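Local coordinates for transmembrane oligosaccharyl transferase (Archaeoglobus fulgidus, PDB 3WAJ), which belongs to the STT3/AglB family of multi-helix membrane oligosaccharyl transferases, in the GT-C clan, and holds a zinc ion at an acidic and histidine site, at residues Trp39-Gly44 with Ser101-Arg106; Asn46-Tyr51 with Phe159-Ile164; Gly83-Tyr88 with Val212-Ala217. All blocks are in the same frame, centred on the assembly; numbering follows the deposited sequence.

Contact 1. Residues Trp39-Gly44 with Ser101-Arg106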
loop_
_atom_site.group_PDB
_atom_site.type_symbol
_atom_site.label_atom_id
_atom_site.label_comp_id
_atom_site.label_asym_id
_atom_site.label_seq_id
_atom_site.Cartn_x
_atom_site.Cartn_y
_atom_site.Cartn_z
ATOM N N TRP A 39 -7.378 -16.644 -12.670
ATOM C CA TRP A 39 -7.438 -17.906 -11.946
ATOM C C TRP A 39 -8.247 -17.779 -10.650
ATOM O O TRP A 39 -8.724 -18.776 -10.126
ATOM C CB TRP A 39 -6.022 -18.437 -11.677
ATOM C CG TRP A 39 -5.005 -17.345 -11.569
ATOM C CD1 TRP A 39 -4.220 -16.847 -12.573
ATOM C CD2 TRP A 39 -4.668 -16.602 -10.387
ATOM N NE1 TRP A 39 -3.409 -15.846 -12.084
ATOM C CE2 TRP A 39 -3.663 -15.674 -10.746
ATOM C CE3 TRP A 39 -5.117 -16.633 -9.062
ATOM C CZ2 TRP A 39 -3.102 -14.772 -9.823
ATOM C CZ3 TRP A 39 -4.558 -15.759 -8.148
ATOM C CH2 TRP A 39 -3.567 -14.826 -8.532
ATOM N N THR A 40 -8.396 -16.553 -10.150
ATOM C CA THR A 40 -9.340 -16.248 -9.074
ATOM C C THR A 40 -9.870 -14.849 -9.361
ATOM O O THR A 40 -9.448 -14.234 -10.341
ATOM C CB THR A 40 -8.643 -16.255 -7.699
ATOM O OG1 THR A 40 -9.612 -16.384 -6.653
ATOM C CG2 THR A 40 -7.860 -14.960 -7.493
ATOM N N VAL A 41 -10.785 -14.326 -8.545
ATOM C CA VAL A 41 -11.104 -12.910 -8.712
ATOM C C VAL A 41 -10.146 -12.149 -7.829
ATOM O O VAL A 41 -10.076 -12.346 -6.612
ATOM C CB VAL A 41 -12.604 -12.520 -8.517
ATOM C CG1 VAL A 41 -13.272 -13.418 -7.555
ATOM C CG2 VAL A 41 -12.751 -11.029 -8.098
ATOM N N ARG A 42 -9.391 -11.283 -8.479
ATOM C CA ARG A 42 -8.116 -10.843 -7.964
ATOM C C ARG A 42 -8.147 -9.334 -7.786
ATOM O O ARG A 42 -8.019 -8.588 -8.751
ATOM C CB ARG A 42 -7.040 -11.281 -8.963
ATOM C CG ARG A 42 -5.673 -10.743 -8.739
ATOM C CD ARG A 42 -4.730 -11.225 -9.832
ATOM N NE ARG A 42 -3.393 -10.701 -9.579
ATOM C CZ ARG A 42 -2.815 -9.768 -10.314
ATOM N NH1 ARG A 42 -3.448 -9.287 -11.379
ATOM N NH2 ARG A 42 -1.603 -9.332 -9.990
ATOM N N LEU A 43 -8.357 -8.904 -6.542
ATOM C CA LEU A 43 -8.400 -7.491 -6.180
ATOM C C LEU A 43 -6.986 -6.935 -6.295
ATOM O O LEU A 43 -6.019 -7.679 -6.176
ATOM C CB LEU A 43 -8.935 -7.312 -4.740
ATOM C CG LEU A 43 -10.362 -7.795 -4.444
ATOM C CD1 LEU A 43 -10.712 -7.677 -2.951
ATOM C CD2 LEU A 43 -11.381 -7.037 -5.283
ATOM N N GLY A 44 -6.863 -5.632 -6.519
ATOM C CA GLY A 44 -5.559 -5.030 -6.711
ATOM C C GLY A 44 -4.782 -4.812 -5.426
ATOM O O GLY A 44 -5.350 -4.879 -4.320
ATOM N N SER A 101 -19.366 -13.337 0.729
ATOM C CA SER A 101 -17.996 -13.800 0.999
ATOM C C SER A 101 -17.315 -14.297 -0.275
ATOM O O SER A 101 -17.942 -14.326 -1.332
ATOM C CB SER A 101 -17.980 -14.888 2.091
ATOM O OG SER A 101 -18.788 -15.998 1.731
ATOM N N GLY A 102 -16.035 -14.664 -0.176
ATOM C CA GLY A 102 -15.304 -15.288 -1.276
ATOM C C GLY A 102 -15.290 -14.541 -2.604
ATOM O O GLY A 102 -15.355 -13.291 -2.638
ATOM N N GLU A 103 -15.200 -15.311 -3.690
ATOM C CA GLU A 103 -15.177 -14.792 -5.061
ATOM C C GLU A 103 -16.337 -13.865 -5.389
ATOM O O GLU A 103 -16.140 -12.803 -5.979
ATOM C CB GLU A 103 -15.154 -15.949 -6.063
ATOM C CG GLU A 103 -13.987 -16.894 -5.874
ATOM C CD GLU A 103 -13.600 -17.628 -7.148
ATOM O OE1 GLU A 103 -13.471 -16.958 -8.198
ATOM O OE2 GLU A 103 -13.411 -18.868 -7.089
ATOM N N SER A 104 -17.547 -14.271 -5.021
ATOM C CA SER A 104 -18.730 -13.455 -5.302
ATOM C C SER A 104 -18.604 -12.057 -4.706
ATOM O O SER A 104 -18.851 -11.066 -5.390
ATOM C CB SER A 104 -19.990 -14.129 -4.773
ATOM O OG SER A 104 -19.892 -15.524 -4.915
ATOM N N LEU A 105 -18.215 -11.984 -3.433
ATOM C CA LEU A 105 -18.026 -10.705 -2.751
ATOM C C LEU A 105 -16.988 -9.876 -3.493
ATOM O O LEU A 105 -17.247 -8.722 -3.849
ATOM C CB LEU A 105 -17.550 -10.936 -1.321
ATOM C CG LEU A 105 -17.948 -9.948 -0.225
ATOM C CD1 LEU A 105 -16.826 -9.786 0.788
ATOM C CD2 LEU A 105 -18.400 -8.592 -0.777
ATOM N N ARG A 106 -15.824 -10.481 -3.732
ATOM C CA ARG A 106 -14.706 -9.824 -4.408
ATOM C C ARG A 106 -15.108 -9.242 -5.756
ATOM O O ARG A 106 -14.747 -8.105 -6.095
ATOM C CB ARG A 106 -13.536 -10.813 -4.566
ATOM C CG ARG A 106 -12.578 -10.830 -3.365
ATOM C CD ARG A 106 -11.405 -11.777 -3.584
ATOM N NE ARG A 106 -11.704 -13.098 -3.046
ATOM C CZ ARG A 106 -11.316 -14.240 -3.585
ATOM N NH1 ARG A 106 -10.601 -14.249 -4.691
ATOM N NH2 ARG A 106 -11.645 -15.367 -3.004
#

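Contact 2. Residues Asn46-Tyr51 with Phe159-Ile164. With ZN (zinc ion), chain B; SO4 (sulfate ion), chain C.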
loop_
_atom_site.group_PDB
_atom_site.type_symbol
_atom_site.label_atom_id
_atom_site.label_comp_id
_atom_site.label_asym_id
_atom_site.label_seq_id
_atom_site.Cartn_x
_atom_site.Cartn_y
_atom_site.Cartn_z
ATOM N N ASN A 46 -2.654 -4.059 -2.088
ATOM C CA ASN A 46 -2.798 -4.639 -0.766
ATOM C C ASN A 46 -4.066 -4.138 -0.076
ATOM O O ASN A 46 -4.848 -4.922 0.455
ATOM C CB ASN A 46 -1.596 -4.289 0.108
ATOM C CG ASN A 46 -0.278 -4.577 -0.560
ATOM O OD1 ASN A 46 -0.075 -5.654 -1.133
ATOM N ND2 ASN A 46 0.648 -3.621 -0.469
ATOM N N ASP A 47 -4.247 -2.825 -0.063
ATOM C CA ASP A 47 -5.365 -2.226 0.668
ATOM C C ASP A 47 -6.785 -2.685 0.272
ATOM O O ASP A 47 -7.640 -2.833 1.151
ATOM C CB ASP A 47 -5.244 -0.695 0.676
ATOM C CG ASP A 47 -4.050 -0.216 1.484
ATOM O OD1 ASP A 47 -3.587 -0.982 2.376
ATOM O OD2 ASP A 47 -3.580 0.923 1.231
ATOM N N PRO A 48 -7.037 -2.933 -1.031
ATOM C CA PRO A 48 -8.355 -3.503 -1.352
ATOM C C PRO A 48 -8.601 -4.848 -0.668
ATOM O O PRO A 48 -9.752 -5.167 -0.379
ATOM C CB PRO A 48 -8.308 -3.669 -2.876
ATOM C CG PRO A 48 -7.328 -2.604 -3.332
ATOM C CD PRO A 48 -6.271 -2.594 -2.247
ATOM N N TRP A 49 -7.558 -5.629 -0.413
ATOM C CA TRP A 49 -7.765 -6.870 0.331
ATOM C C TRP A 49 -8.222 -6.622 1.771
ATOM O O TRP A 49 -8.957 -7.428 2.345
ATOM C CB TRP A 49 -6.519 -7.754 0.279
ATOM C CG TRP A 49 -6.273 -8.217 -1.129
ATOM C CD1 TRP A 49 -5.616 -7.531 -2.112
ATOM C CD2 TRP A 49 -6.737 -9.445 -1.734
ATOM N NE1 TRP A 49 -5.626 -8.261 -3.282
ATOM C CE2 TRP A 49 -6.307 -9.436 -3.079
ATOM C CE3 TRP A 49 -7.472 -10.534 -1.270
ATOM C CZ2 TRP A 49 -6.576 -10.494 -3.966
ATOM C CZ3 TRP A 49 -7.738 -11.595 -2.155
ATOM C CH2 TRP A 49 -7.288 -11.562 -3.486
ATOM N N TYR A 50 -7.793 -5.508 2.352
ATOM C CA TYR A 50 -8.184 -5.204 3.721
ATOM C C TYR A 50 -9.613 -4.651 3.786
ATOM O O TYR A 50 -10.355 -4.969 4.722
ATOM C CB TYR A 50 -7.187 -4.248 4.399
ATOM C CG TYR A 50 -7.391 -4.229 5.884
ATOM C CD1 TYR A 50 -6.991 -5.314 6.664
ATOM C CD2 TYR A 50 -8.021 -3.158 6.512
ATOM C CE1 TYR A 50 -7.179 -5.335 8.044
ATOM C CE2 TYR A 50 -8.212 -3.156 7.910
ATOM C CZ TYR A 50 -7.789 -4.256 8.662
ATOM O OH TYR A 50 -7.977 -4.290 10.022
ATOM N N TYR A 51 -10.002 -3.826 2.808
ATOM C CA TYR A 51 -11.421 -3.467 2.684
ATOM C C TYR A 51 -12.275 -4.728 2.647
ATOM O O TYR A 51 -13.251 -4.853 3.376
ATOM C CB TYR A 51 -11.703 -2.560 1.478
ATOM C CG TYR A 51 -11.613 -1.126 1.905
ATOM C CD1 TYR A 51 -12.532 -0.599 2.805
ATOM C CD2 TYR A 51 -10.567 -0.316 1.479
ATOM C CE1 TYR A 51 -12.417 0.701 3.259
ATOM C CE2 TYR A 51 -10.453 0.990 1.913
ATOM C CZ TYR A 51 -11.368 1.489 2.805
ATOM O OH TYR A 51 -11.244 2.787 3.225
ATOM N N PHE A 159 -9.458 -2.305 -7.889
ATOM C CA PHE A 159 -8.720 -1.530 -6.899
ATOM C C PHE A 159 -9.642 -0.844 -5.904
ATOM O O PHE A 159 -9.698 0.389 -5.818
ATOM C CB PHE A 159 -7.745 -0.519 -7.508
ATOM C CG PHE A 159 -6.572 -0.249 -6.611
ATOM C CD1 PHE A 159 -5.417 -1.015 -6.720
ATOM C CD2 PHE A 159 -6.659 0.696 -5.595
ATOM C CE1 PHE A 159 -4.343 -0.811 -5.863
ATOM C CE2 PHE A 159 -5.583 0.922 -4.721
ATOM C CZ PHE A 159 -4.426 0.164 -4.850
ATOM N N ASN A 160 -10.348 -1.661 -5.133
ATOM C CA ASN A 160 -11.378 -1.165 -4.241
ATOM C C ASN A 160 -10.794 -0.501 -2.998
ATOM O O ASN A 160 -10.740 -1.104 -1.924
ATOM C CB ASN A 160 -12.323 -2.297 -3.842
ATOM C CG ASN A 160 -13.473 -1.801 -3.030
ATOM O OD1 ASN A 160 -14.006 -0.721 -3.298
ATOM N ND2 ASN A 160 -13.839 -2.550 -2.002
ATOM N N ASP A 161 -10.357 0.746 -3.162
ATOM C CA ASP A 161 -9.705 1.503 -2.106
ATOM C C ASP A 161 -10.430 2.855 -2.030
ATOM O O ASP A 161 -11.260 3.165 -2.896
ATOM C CB ASP A 161 -8.207 1.666 -2.421
ATOM C CG ASP A 161 -7.369 1.954 -1.192
ATOM O OD1 ASP A 161 -7.920 2.362 -0.142
ATOM O OD2 ASP A 161 -6.141 1.777 -1.279
ATOM N N HIS A 162 -10.136 3.649 -1.004
ATOM C CA HIS A 162 -10.906 4.860 -0.768
ATOM C C HIS A 162 -10.378 6.097 -1.515
ATOM O O HIS A 162 -10.967 7.177 -1.418
ATOM C CB HIS A 162 -11.004 5.142 0.739
ATOM C CG HIS A 162 -9.675 5.286 1.416
ATOM N ND1 HIS A 162 -9.302 4.513 2.499
ATOM C CD2 HIS A 162 -8.630 6.116 1.170
ATOM C CE1 HIS A 162 -8.083 4.862 2.889
ATOM N NE2 HIS A 162 -7.658 5.832 2.098
ATOM N N HIS A 163 -9.280 5.954 -2.254
ATOM C CA HIS A 163 -8.660 7.134 -2.885
ATOM C C HIS A 163 -9.552 7.740 -3.980
ATOM O O HIS A 163 -9.577 8.959 -4.162
ATOM C CB HIS A 163 -7.236 6.842 -3.412
ATOM C CG HIS A 163 -6.336 6.208 -2.407
ATOM N ND1 HIS A 163 -5.856 6.888 -1.296
ATOM C CD2 HIS A 163 -5.817 4.952 -2.312
ATOM C CE1 HIS A 163 -5.102 6.076 -0.573
ATOM N NE2 HIS A 163 -5.056 4.901 -1.184
ATOM N N ILE A 164 -10.278 6.905 -4.719
ATOM C CA ILE A 164 -11.211 7.460 -5.695
ATOM C C ILE A 164 -12.279 8.264 -4.965
ATOM O O ILE A 164 -12.706 9.308 -5.445
ATOM C CB ILE A 164 -11.841 6.391 -6.643
ATOM C CG1 ILE A 164 -12.826 7.053 -7.619
ATOM C CG2 ILE A 164 -12.536 5.287 -5.863
ATOM C CD1 ILE A 164 -12.168 8.002 -8.613
HETATM ZN ZN ZN B . -4.503 2.963 -0.406
HETATM S S SO4 C . -4.339 5.952 3.615
HETATM O O1 SO4 C . -4.710 4.533 3.697
HETATM O O2 SO4 C . -3.934 6.394 4.953
HETATM O O3 SO4 C . -3.229 6.092 2.672
HETATM O O4 SO4 C . -5.450 6.794 3.156
HETATM O O HOH W 1 -5.959 2.916 1.339
HETATM O O HOH W 2 -2.581 4.063 0.784
HETATM O O HOH W 3 -2.950 1.600 -1.065
HETATM O O HOH W 4 -12.167 -4.804 -1.661
#

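Contact 3. Residues Gly83-Tyr88 with Val212-Ala217. With SO4 (sulfate ion), chain C.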
loop_
_atom_site.group_PDB
_atom_site.type_symbol
_atom_site.label_atom_id
_atom_site.label_comp_id
_atom_site.label_asym_id
_atom_site.label_seq_id
_atom_site.Cartn_x
_atom_site.Cartn_y
_atom_site.Cartn_z
ATOM N N GLY A 83 -12.214 4.061 6.474
ATOM C CA GLY A 83 -13.461 4.727 6.804
ATOM C C GLY A 83 -14.732 3.926 6.595
ATOM O O GLY A 83 -14.763 2.970 5.811
ATOM N N PRO A 84 -15.807 4.330 7.295
ATOM C CA PRO A 84 -17.092 3.648 7.141
ATOM C C PRO A 84 -17.733 3.832 5.772
ATOM O O PRO A 84 -18.503 2.950 5.394
ATOM C CB PRO A 84 -17.970 4.272 8.240
ATOM C CG PRO A 84 -17.275 5.565 8.633
ATOM C CD PRO A 84 -15.816 5.307 8.404
ATOM N N PHE A 85 -17.447 4.906 5.038
ATOM C CA PHE A 85 -18.115 5.058 3.742
ATOM C C PHE A 85 -17.972 3.823 2.848
ATOM O O PHE A 85 -18.964 3.239 2.391
ATOM C CB PHE A 85 -17.668 6.294 2.955
ATOM C CG PHE A 85 -18.221 6.309 1.550
ATOM C CD1 PHE A 85 -17.421 5.975 0.469
ATOM C CD2 PHE A 85 -19.569 6.584 1.321
ATOM C CE1 PHE A 85 -17.941 5.940 -0.827
ATOM C CE2 PHE A 85 -20.102 6.565 0.023
ATOM C CZ PHE A 85 -19.285 6.241 -1.055
ATOM N N LEU A 86 -16.728 3.424 2.593
ATOM C CA LEU A 86 -16.475 2.318 1.666
ATOM C C LEU A 86 -16.812 0.997 2.329
ATOM O O LEU A 86 -17.305 0.091 1.666
ATOM C CB LEU A 86 -15.016 2.306 1.204
ATOM C CG LEU A 86 -14.678 1.989 -0.260
ATOM C CD1 LEU A 86 -13.271 1.370 -0.382
ATOM C CD2 LEU A 86 -15.727 1.125 -0.944
ATOM N N VAL A 87 -16.545 0.870 3.631
ATOM C CA VAL A 87 -16.930 -0.363 4.309
ATOM C C VAL A 87 -18.440 -0.585 4.149
ATOM O O VAL A 87 -18.857 -1.640 3.709
ATOM C CB VAL A 87 -16.512 -0.411 5.800
ATOM C CG1 VAL A 87 -16.966 -1.746 6.413
ATOM C CG2 VAL A 87 -15.002 -0.284 5.941
ATOM N N TYR A 88 -19.257 0.417 4.465
ATOM C CA TYR A 88 -20.693 0.257 4.313
ATOM C C TYR A 88 -21.111 0.151 2.860
ATOM O O TYR A 88 -21.863 -0.759 2.531
ATOM C CB TYR A 88 -21.484 1.324 5.094
ATOM C CG TYR A 88 -21.458 1.063 6.584
ATOM C CD1 TYR A 88 -22.273 0.094 7.150
ATOM C CD2 TYR A 88 -20.581 1.739 7.413
ATOM C CE1 TYR A 88 -22.235 -0.169 8.517
ATOM C CE2 TYR A 88 -20.537 1.490 8.772
ATOM C CZ TYR A 88 -21.367 0.536 9.320
ATOM O OH TYR A 88 -21.318 0.289 10.678
ATOM N N VAL A 212 -15.141 12.973 4.900
ATOM C CA VAL A 212 -14.472 12.538 6.134
ATOM C C VAL A 212 -14.772 11.069 6.432
ATOM O O VAL A 212 -13.946 10.359 6.992
ATOM C CB VAL A 212 -14.877 13.419 7.354
ATOM C CG1 VAL A 212 -14.012 13.098 8.574
ATOM C CG2 VAL A 212 -14.780 14.909 7.022
ATOM N N LEU A 213 -15.955 10.600 6.050
ATOM C CA LEU A 213 -16.312 9.201 6.320
ATOM C C LEU A 213 -15.603 8.247 5.346
ATOM O O LEU A 213 -15.546 7.039 5.579
ATOM C CB LEU A 213 -17.835 8.995 6.329
ATOM C CG LEU A 213 -18.620 9.671 7.461
ATOM C CD1 LEU A 213 -20.087 9.211 7.515
ATOM C CD2 LEU A 213 -17.939 9.429 8.799
ATOM N N SER A 214 -15.053 8.793 4.261
ATOM C CA SER A 214 -14.252 7.992 3.328
ATOM C C SER A 214 -12.799 7.979 3.751
ATOM O O SER A 214 -12.071 7.021 3.505
ATOM C CB SER A 214 -14.340 8.539 1.903
ATOM O OG SER A 214 -15.660 8.526 1.431
ATOM N N TRP A 215 -12.390 9.066 4.390
ATOM C CA TRP A 215 -11.002 9.282 4.753
ATOM C C TRP A 215 -10.939 10.229 5.962
ATOM O O TRP A 215 -11.369 11.391 5.872
ATOM C CB TRP A 215 -10.287 9.902 3.558
ATOM C CG TRP A 215 -8.800 9.965 3.684
ATOM C CD1 TRP A 215 -7.959 8.931 3.983
ATOM C CD2 TRP A 215 -7.971 11.116 3.476
ATOM N NE1 TRP A 215 -6.660 9.371 3.986
ATOM C CE2 TRP A 215 -6.637 10.716 3.668
ATOM C CE3 TRP A 215 -8.231 12.456 3.139
ATOM C CZ2 TRP A 215 -5.552 11.598 3.549
ATOM C CZ3 TRP A 215 -7.154 13.344 3.010
ATOM C CH2 TRP A 215 -5.832 12.906 3.215
ATOM N N GLY A 216 -10.404 9.736 7.081
ATOM C CA GLY A 216 -10.405 10.478 8.339
ATOM C C GLY A 216 -9.734 11.846 8.312
ATOM O O GLY A 216 -10.136 12.762 9.042
ATOM N N ALA A 217 -8.720 11.981 7.458
ATOM C CA ALA A 217 -7.969 13.227 7.302
ATOM C C ALA A 217 -8.749 14.249 6.488
ATOM O O ALA A 217 -8.280 15.374 6.276
ATOM C CB ALA A 217 -6.627 12.949 6.646
HETATM S S SO4 C . -4.339 5.952 3.615
HETATM O O1 SO4 C . -4.710 4.533 3.697
HETATM O O2 SO4 C . -3.934 6.394 4.953
HETATM O O3 SO4 C . -3.229 6.092 2.672
HETATM O O4 SO4 C . -5.450 6.794 3.156
HETATM O O HOH W 5 -10.336 5.598 5.051
HETATM O O HOH W 6 -13.970 4.804 3.303
#

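Contact 1. Residues Trp39-Gly44 with Ser101-Arg106
Arg-106 NH1 is gripped by two oxygens of the 39-44 loop: the carbonyl O of Val-41 accepts from it at 2.8 Å, and Thr-40 OG1 accepts from the same NH1 at 3.1 Å. Both lie at the edge of the guanidinium and close to its plane, and the group uses a lone pair of the Val-41 carbonyl. Threonine suits its place because a hydroxyl on a short, branched side chain, here with OG1 anti to the backbone N (chi1 -162°), can accept from NH1 right beside that carbonyl. Arginine is long enough to reach the loop from the helix, and the bend at chi3 (-93°) turns the guanidinium toward the Val-41 carbonyl. Glu-103 CA sits over one face of the guanidinium, toward the rim.

The aliphatic part of the arginine belongs to the apolar side of the contact. Val-41 splits its branches over one helical turn, CG2 resting 3.6 Å from Arg-106 CB and CG1 3.5 Å from Glu-103 CB. Leu-43 comes in beside it, its CD1 3.7 Å from Arg-106 CG. Weak bonds from Arg-106 NE to Tyr-52 OH and from NH2 to Tyr-504 OH engage the other nitrogens. The contact thus ties the N-terminal part of helix 102-118 to the loop between helices 33-36 and 47-60, with Trp-49 and Tyr-52 of helix 47-60 packed against Arg-106 and Leu-105.

Contact 2. Residues Asn46-Tyr51 with Phe159-Ile164
Asp-47 and Asp-161 converge from the two segments on a zinc ion, and with His-163 they make the metal site of this GT-C-clan protein. Asp-161 OD2 binds the zinc at 2.2 Å and His-163 NE2 does so at 2.2 Å, whereas Asp-47 OD2 stands at a longer 2.8 Å; three waters also bind the ion. The two carboxylates are turned almost perpendicular, their planes 84° apart. The positive ion between them probably offsets the cost of bringing two carboxylates together.

Hydrogen bonding centres on His-162. Its ND1 meets Tyr-51 OH at 2.7 Å, each atom at the edge of the other's ring, while its NE2 donates to O4 of a sulfate, probably from the crystallisation liquor, at 2.6 Å. Histidine fits because its two ring nitrogens can serve two different partners, Tyr-51 and the sulfate, and chi1 of 58° places the ring with Asp-161 OD1 over one face. That same OD1 accepts the backbone N-H of His-162. The sulfate is further held by Arg-426 and His-81.

Apolar packing rests on Pro-48, whose CG lies over the centre of the Phe-159 ring, 4.0 Å from the centroid, a CH-pi contact that the rigid proline ring presents well.

A separate link runs through water. Asn-160, centre of an inverse gamma turn, brings its amide to a water that accepts from Asn-160 ND2 at 2.8 Å and donates to Pro-48 O at 2.8 Å.

Contact 3. Residues Gly83-Tyr88 with Val212-Ala217
Phe-85 reaches toward Ser-214 and Leu-213 with the base of its side chain. CB lies 3.4 Å from Ser-214 OG and 4.3 Å from Leu-213 CB. With CG anti to the backbone N (chi1 172°), the ring passes along the serine: CG is near OG, CD1 approaches that oxygen at 3.2 Å, and CE1 is already farther off. Beyond, the ring leads away to meet Trp-165 and Trp-169 edge-to-face. A small serine suits this spot, since its OG can turn back to a hydrogen bond with Leu-210 O in its own helix while the phenyl ring lies against it.

The backbones meet as helix end to helix start. Gly-83 is the N-cap of helix 84-96, and the last turn of helix 199-214 offers the Leu-213 carbonyl to the N-H of Phe-85, in the first turn of helix 84-96. This bond from Phe-85 N to Leu-213 O, 2.9 Å long, is nearly straight at 167° although the N-H comes from well above the carbonyl plane. Glycine fits because a CB here would run into Leu-213 O; lacking one, Gly-83 brings its CA to 3.3 Å from that oxygen in a CA-H...O contact. Proline fits the first helical turn, where no earlier helical carbonyl awaits an N-H, and Pro-84 CG also packs 3.9 Å from Leu-213 CD2. Ser-214 O is reached through two waters, one accepting from Gly-83 N and the other from Leu-86 N. Past the helix end, Trp-215 NE1 makes a weak bond to sulfate O4.

All three contacts lie in the N-terminal STT3 region of the chain, with contact 2 in the middle: its centre is about 13 Å from that of contact 1 and about 12 Å from that of contact 3, whose centres are about 22 Å apart. The chain visits contacts 1, 2 and 3 in that order with their first segments, then again with their second. Contacts 1 and 2 join directly, Leu-43 O and Trp-49 NE1 being probably hydrogen-bonded. Contacts 2 and 3 share a sulfate, and Leu-86 packs on Asn-160. The zinc site thus sits at the starts of helices 47-60 and 163-181, and the flanking contacts join it to helices 84-96, 102-118 and 199-214.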